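Long-range contact in sensor protein (Rhodopseudomonas palustris, PDB 2OOL), which senses light through its biliverdin-binding domain, the part given here, and as a bacteriophytochrome probably signals through a histidine kinase: residues A[225-236]-A[274-285]. Sequence-based numbering, arbitrary orientation.
Sequences YTINPVRIIPDI and VNMGMHAAMSIS. With LBV (3-[2-[(Z)-[3-(2-carboxyethyl)-5-[(Z)-(4-ethenyl-3-methyl-5-oxidanylidene-pyrrol-2-ylidene)methyl]-4-methyl-pyrrol-1-ium -2-ylidene]methyl]-5-[(Z)-[(3E)-3-ethylidene-4-methyl-5-oxidanylidene-pyrrolidin-2-ylidene]methyl]-4-methyl-1H-pyrrol-3- yl]propanoic acid), chain C.
Two groups of segment 225-236 grip the hydroxyl of S285: OG donates to Y225 O at 2.7 Å and accepts from R231 NH1 at 3.0 Å. The same NH1 also reaches N228 O, which takes it in the carbonyl plane on a lone pair, while R231 NH2 binds S283 OG at 3.0 Å. Three bonds thus fix the guanidinium's rotation, and the Y225 ring lies over one face, with Y225 CG 3.5 Å above the guanidinium plane and over its centre. R231 gets there by folding back: its CG sits between backbone N and carbonyl carbon (chi1 64°), and further bends at chi2 and chi3 carry the guanidinium across to the S283 and S285 hydroxyls.

Both ends of this cluster meet the biliverdin. S283 OG lies against propionate O1C, but the modelled separation is too short to be trusted in detail; Y225 OH donates to O2B of the other propionate at 2.7 Å. R231, bonded to S283 OG, is probably a second-shell residue that orients the S283 hydroxyl, and its positive charge would probably favour the ionised form of the nearby propionates.

Strands 230-233 and 280-285 run antiparallel (178°), with R231-S283 and I233-A281 as hydrogen-bonded pairs. Their side chains share the chromophore face, whereas V230, I232, M282 and I284 occupy the other. Beyond the strands, I236 N bonds H279 O, and I236 CD1 makes a CH-pi contact over the H279 ring, 3.7 Å from its centroid and 13° off the normal.

Strand 230-233 is an edge of the six-stranded antiparallel GAF sheet; strand 280-288 lies between it and 291-300, and at its start H279 and A280 form a classic bulge opposite N300, while helix 308-332 packs against I232, M282 and I284.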
loop_
_atom_site.group_PDB
_atom_site.type_symbol
_atom_site.label_atom_id
_atom_site.label_comp_id
_atom_site.label_asym_id
_atom_site.label_seq_id
_atom_site.Cartn_x
_atom_site.Cartn_y
_atom_site.Cartn_z
ATOM N N TYR A 225 -1.085 22.935 10.526
ATOM C CA TYR A 225 -0.503 21.624 10.271
ATOM C C TYR A 225 -0.947 20.550 11.238
ATOM O O TYR A 225 -0.778 19.394 10.949
ATOM C CB TYR A 225 0.986 21.698 10.223
ATOM C CG TYR A 225 1.526 22.672 9.230
ATOM C CD1 TYR A 225 0.761 23.134 8.143
ATOM C CD2 TYR A 225 2.811 23.144 9.360
ATOM C CE1 TYR A 225 1.279 24.038 7.253
ATOM C CE2 TYR A 225 3.336 24.022 8.454
ATOM C CZ TYR A 225 2.566 24.467 7.405
ATOM O OH TYR A 225 3.119 25.354 6.513
ATOM N N THR A 226 -1.578 20.935 12.360
ATOM C CA THR A 226 -2.075 19.985 13.327
ATOM C C THR A 226 -3.372 19.421 12.796
ATOM O O THR A 226 -3.696 18.257 13.045
ATOM C CB THR A 226 -2.313 20.638 14.721
ATOM O OG1 THR A 226 -1.085 21.157 15.213
ATOM C CG2 THR A 226 -2.863 19.645 15.710
ATOM N N ILE A 227 -4.132 20.234 12.074
ATOM C CA ILE A 227 -5.437 19.769 11.573
ATOM C C ILE A 227 -5.423 19.365 10.097
ATOM O O ILE A 227 -6.302 18.660 9.675
ATOM C CB ILE A 227 -6.572 20.786 11.820
ATOM C CG1 ILE A 227 -6.281 22.121 11.120
ATOM C CG2 ILE A 227 -6.738 20.981 13.315
ATOM C CD1 ILE A 227 -7.446 23.082 11.149
ATOM N N ASN A 228 -4.461 19.842 9.323
ATOM C CA ASN A 228 -4.293 19.467 7.926
ATOM C C ASN A 228 -2.879 18.917 7.748
ATOM O O ASN A 228 -1.949 19.689 7.580
ATOM C CB ASN A 228 -4.508 20.660 6.989
ATOM C CG ASN A 228 -4.368 20.255 5.512
ATOM O OD1 ASN A 228 -3.929 19.157 5.244
ATOM N ND2 ASN A 228 -4.665 21.135 4.592
ATOM N N PRO A 229 -2.710 17.579 7.851
ATOM C CA PRO A 229 -1.392 16.974 8.009
ATOM C C PRO A 229 -0.472 16.751 6.801
ATOM O O PRO A 229 0.653 16.234 7.024
ATOM C CB PRO A 229 -1.695 15.597 8.635
ATOM C CG PRO A 229 -3.088 15.242 8.141
ATOM C CD PRO A 229 -3.804 16.582 7.916
ATOM N N VAL A 230 -0.891 17.115 5.593
ATOM C CA VAL A 230 -0.059 16.949 4.382
ATOM C C VAL A 230 -0.089 18.210 3.525
ATOM O O VAL A 230 -1.099 18.807 3.412
ATOM C CB VAL A 230 -0.529 15.758 3.544
ATOM C CG1 VAL A 230 0.504 15.443 2.388
ATOM C CG2 VAL A 230 -0.729 14.498 4.444
ATOM N N ARG A 231 1.056 18.652 3.002
ATOM C CA ARG A 231 1.140 19.811 2.097
ATOM C C ARG A 231 2.296 19.626 1.112
ATOM O O ARG A 231 3.303 19.017 1.448
ATOM C CB ARG A 231 1.388 21.085 2.905
ATOM C CG ARG A 231 2.722 21.096 3.634
ATOM C CD ARG A 231 2.631 21.703 5.028
ATOM N NE ARG A 231 1.646 21.001 5.827
ATOM C CZ ARG A 231 1.928 20.086 6.743
ATOM N NH1 ARG A 231 0.948 19.538 7.416
ATOM N NH2 ARG A 231 3.166 19.701 6.989
ATOM N N ILE A 232 2.149 20.160 -0.083
ATOM C CA ILE A 232 3.155 20.110 -1.087
ATOM C C ILE A 232 3.293 21.421 -1.819
ATOM O O ILE A 232 2.297 22.105 -2.098
ATOM C CB ILE A 232 2.990 18.908 -2.093
ATOM C CG1 ILE A 232 4.134 18.892 -3.128
ATOM C CG2 ILE A 232 1.644 18.946 -2.842
ATOM C CD1 ILE A 232 4.249 17.545 -3.923
ATOM N N ILE A 233 4.551 21.763 -2.124
ATOM C CA ILE A 233 4.893 22.924 -2.917
ATOM C C ILE A 233 5.814 22.390 -4.003
ATOM O O ILE A 233 6.995 22.367 -3.827
ATOM C CB ILE A 233 5.636 24.049 -2.074
ATOM C CG1 ILE A 233 4.907 24.337 -0.733
ATOM C CG2 ILE A 233 5.832 25.365 -2.924
ATOM C CD1 ILE A 233 5.792 24.974 0.358
ATOM N N PRO A 234 5.255 21.944 -5.145
ATOM C CA PRO A 234 6.111 21.337 -6.183
ATOM C C PRO A 234 7.139 22.241 -6.839
ATOM O O PRO A 234 8.161 21.726 -7.311
ATOM C CB PRO A 234 5.139 20.865 -7.247
ATOM C CG PRO A 234 3.760 21.053 -6.704
ATOM C CD PRO A 234 3.832 21.962 -5.509
ATOM N N ASP A 235 6.842 23.536 -6.917
ATOM C CA ASP A 235 7.699 24.547 -7.483
ATOM C C ASP A 235 7.594 25.794 -6.647
ATOM O O ASP A 235 6.534 26.426 -6.659
ATOM C CB ASP A 235 7.290 24.896 -8.915
ATOM C CG ASP A 235 8.320 25.833 -9.622
ATOM O OD1 ASP A 235 9.298 26.346 -9.003
ATOM O OD2 ASP A 235 8.153 26.038 -10.839
ATOM N N ILE A 236 8.669 26.117 -5.899
ATOM C CA ILE A 236 8.679 27.256 -4.980
ATOM C C ILE A 236 8.677 28.577 -5.735
ATOM O O ILE A 236 8.498 29.631 -5.132
ATOM C CB ILE A 236 9.881 27.256 -3.927
ATOM C CG1 ILE A 236 11.241 27.481 -4.634
ATOM C CG2 ILE A 236 9.848 25.960 -3.035
ATOM C CD1 ILE A 236 12.526 27.657 -3.736
ATOM N N VAL A 274 14.109 29.427 -1.096
ATOM C CA VAL A 274 15.102 29.937 -2.043
ATOM C C VAL A 274 16.516 29.929 -1.427
ATOM O O VAL A 274 17.493 29.418 -2.039
ATOM C CB VAL A 274 14.704 31.347 -2.565
ATOM C CG1 VAL A 274 15.869 32.004 -3.284
ATOM C CG2 VAL A 274 13.494 31.241 -3.494
ATOM N N ASN A 275 16.616 30.445 -0.199
ATOM C CA ASN A 275 17.881 30.465 0.537
ATOM C C ASN A 275 18.356 29.086 0.912
ATOM O O ASN A 275 19.560 28.838 0.998
ATOM C CB ASN A 275 17.777 31.345 1.788
ATOM C CG ASN A 275 17.386 32.778 1.448
ATOM O OD1 ASN A 275 17.569 33.224 0.309
ATOM N ND2 ASN A 275 16.804 33.497 2.417
ATOM N N MET A 276 17.428 28.167 1.112
ATOM C CA MET A 276 17.791 26.760 1.353
ATOM C C MET A 276 18.432 26.130 0.097
ATOM O O MET A 276 19.165 25.174 0.201
ATOM C CB MET A 276 16.517 25.971 1.698
ATOM C CG MET A 276 16.733 24.651 2.435
ATOM S SD MET A 276 15.905 24.680 4.063
ATOM C CE MET A 276 17.150 23.929 5.099
ATOM N N GLY A 277 18.061 26.631 -1.090
ATOM C CA GLY A 277 18.454 26.005 -2.353
ATOM C C GLY A 277 17.665 24.753 -2.727
ATOM O O GLY A 277 18.158 23.908 -3.467
ATOM N N MET A 278 16.440 24.621 -2.235
ATOM C CA MET A 278 15.622 23.487 -2.606
ATOM C C MET A 278 14.332 24.008 -3.161
ATOM O O MET A 278 13.632 24.725 -2.442
ATOM C CB MET A 278 15.361 22.586 -1.397
ATOM C CG MET A 278 16.580 21.863 -0.906
ATOM S SD MET A 278 17.176 20.515 -1.972
ATOM C CE MET A 278 18.444 19.802 -1.000
ATOM N N HIS A 279 14.006 23.665 -4.421
ATOM C CA HIS A 279 12.839 24.261 -5.114
ATOM C C HIS A 279 11.527 23.472 -5.168
ATOM O O HIS A 279 10.555 23.921 -5.772
ATOM C CB HIS A 279 13.244 24.697 -6.528
ATOM C CG HIS A 279 14.115 25.900 -6.548
ATOM N ND1 HIS A 279 15.319 25.946 -5.879
ATOM C CD2 HIS A 279 13.950 27.116 -7.115
ATOM C CE1 HIS A 279 15.872 27.128 -6.059
ATOM N NE2 HIS A 279 15.077 27.851 -6.821
ATOM N N ALA A 280 11.494 22.306 -4.550
ATOM C CA ALA A 280 10.244 21.547 -4.277
ATOM C C ALA A 280 10.326 21.187 -2.805
ATOM O O ALA A 280 11.415 20.875 -2.324
ATOM C CB ALA A 280 10.167 20.230 -5.123
ATOM N N ALA A 281 9.195 21.223 -2.124
ATOM C CA ALA A 281 9.054 20.883 -0.708
ATOM C C ALA A 281 7.737 20.131 -0.495
ATOM O O ALA A 281 6.708 20.472 -1.081
ATOM C CB ALA A 281 9.016 22.126 0.116
ATOM N N MET A 282 7.777 19.125 0.363
ATOM C CA MET A 282 6.572 18.442 0.814
ATOM C C MET A 282 6.743 18.010 2.255
ATOM O O MET A 282 7.792 17.428 2.622
ATOM C CB MET A 282 6.316 17.184 -0.010
ATOM C CG MET A 282 5.123 16.359 0.560
ATOM S SD MET A 282 4.691 14.934 -0.453
ATOM C CE MET A 282 6.155 13.990 -0.382
ATOM N N SER A 283 5.714 18.199 3.060
ATOM C CA SER A 283 5.802 17.766 4.443
ATOM C C SER A 283 4.511 17.133 4.949
ATOM O O SER A 283 3.452 17.376 4.428
ATOM C CB SER A 283 6.315 18.915 5.343
ATOM O OG SER A 283 5.554 20.105 5.214
ATOM N N ILE A 284 4.686 16.241 5.931
ATOM C CA ILE A 284 3.639 15.463 6.554
ATOM C C ILE A 284 3.833 15.614 8.059
ATOM O O ILE A 284 4.935 15.380 8.606
ATOM C CB ILE A 284 3.731 13.962 6.185
ATOM C CG1 ILE A 284 3.699 13.712 4.655
ATOM C CG2 ILE A 284 2.672 13.173 6.881
ATOM C CD1 ILE A 284 5.056 13.532 4.076
ATOM N N SER A 285 2.768 15.981 8.741
ATOM C CA SER A 285 2.740 16.153 10.211
ATOM C C SER A 285 2.840 14.837 10.979
ATOM O O SER A 285 2.342 13.805 10.537
ATOM C CB SER A 285 1.431 16.900 10.606
ATOM O OG SER A 285 1.449 18.202 10.035
HETATM C C1A LBV C . 10.805 31.752 8.564
HETATM C C1B LBV C . 6.694 30.316 7.676
HETATM O O1B LBV C . 1.576 28.914 3.969
HETATM C C1C LBV C . 7.323 25.875 6.978
HETATM O O1C LBV C . 6.996 21.596 4.041
HETATM C C1D LBV C . 11.558 23.892 7.732
HETATM C C2A LBV C . 10.498 33.097 9.177
HETATM C C2B LBV C . 5.336 30.251 7.335
HETATM O O2B LBV C . 1.728 26.858 4.742
HETATM C C2C LBV C . 7.230 24.497 6.686
HETATM O O2C LBV C . 8.022 23.369 3.205
HETATM C C2D LBV C . 12.631 23.672 8.621
HETATM C C3A LBV C . 8.965 33.038 9.052
HETATM C C3B LBV C . 5.046 28.943 6.955
HETATM C C3C LBV C . 8.451 23.937 7.028
HETATM C C3D LBV C . 13.348 22.616 8.102
HETATM C C4A LBV C . 8.582 31.804 8.459
HETATM C C4B LBV C . 6.244 28.187 7.115
HETATM C C4C LBV C . 9.291 24.965 7.489
HETATM C C4D LBV C . 12.707 22.227 6.918
HETATM C CAA LBV C . 8.049 34.030 9.469
HETATM C CAB LBV C . 3.677 28.440 6.469
HETATM C CAC LBV C . 6.073 23.653 6.102
HETATM C CAD LBV C . 14.496 22.106 8.661
HETATM C CBA LBV C . 8.346 35.383 10.198
HETATM C CBB LBV C . 3.626 28.282 4.962
HETATM C CBC LBV C . 6.058 23.738 4.544
HETATM C CBD LBV C . 15.191 21.027 8.128
HETATM C CGB LBV C . 2.177 27.986 4.525
HETATM C CGC LBV C . 7.118 22.816 3.856
HETATM C CHB LBV C . 7.234 31.502 8.191
HETATM C CHC LBV C . 6.268 26.795 6.789
HETATM C CHD LBV C . 10.607 24.879 7.951
HETATM C CMA LBV C . 11.101 34.192 8.282
HETATM C CMB LBV C . 4.335 31.428 7.339
HETATM C CMC LBV C . 8.728 22.426 6.875
HETATM C CMD LBV C . 12.980 24.412 9.931
HETATM N N_A LBV C . 9.686 31.094 8.196
HETATM O O_A LBV C . 11.937 31.300 8.418
HETATM N N_B LBV C . 7.166 29.064 7.546
HETATM N N_C LBV C . 8.570 26.086 7.432
HETATM N N_D LBV C . 11.659 23.028 6.738
HETATM O O_D LBV C . 13.021 21.314 6.135
#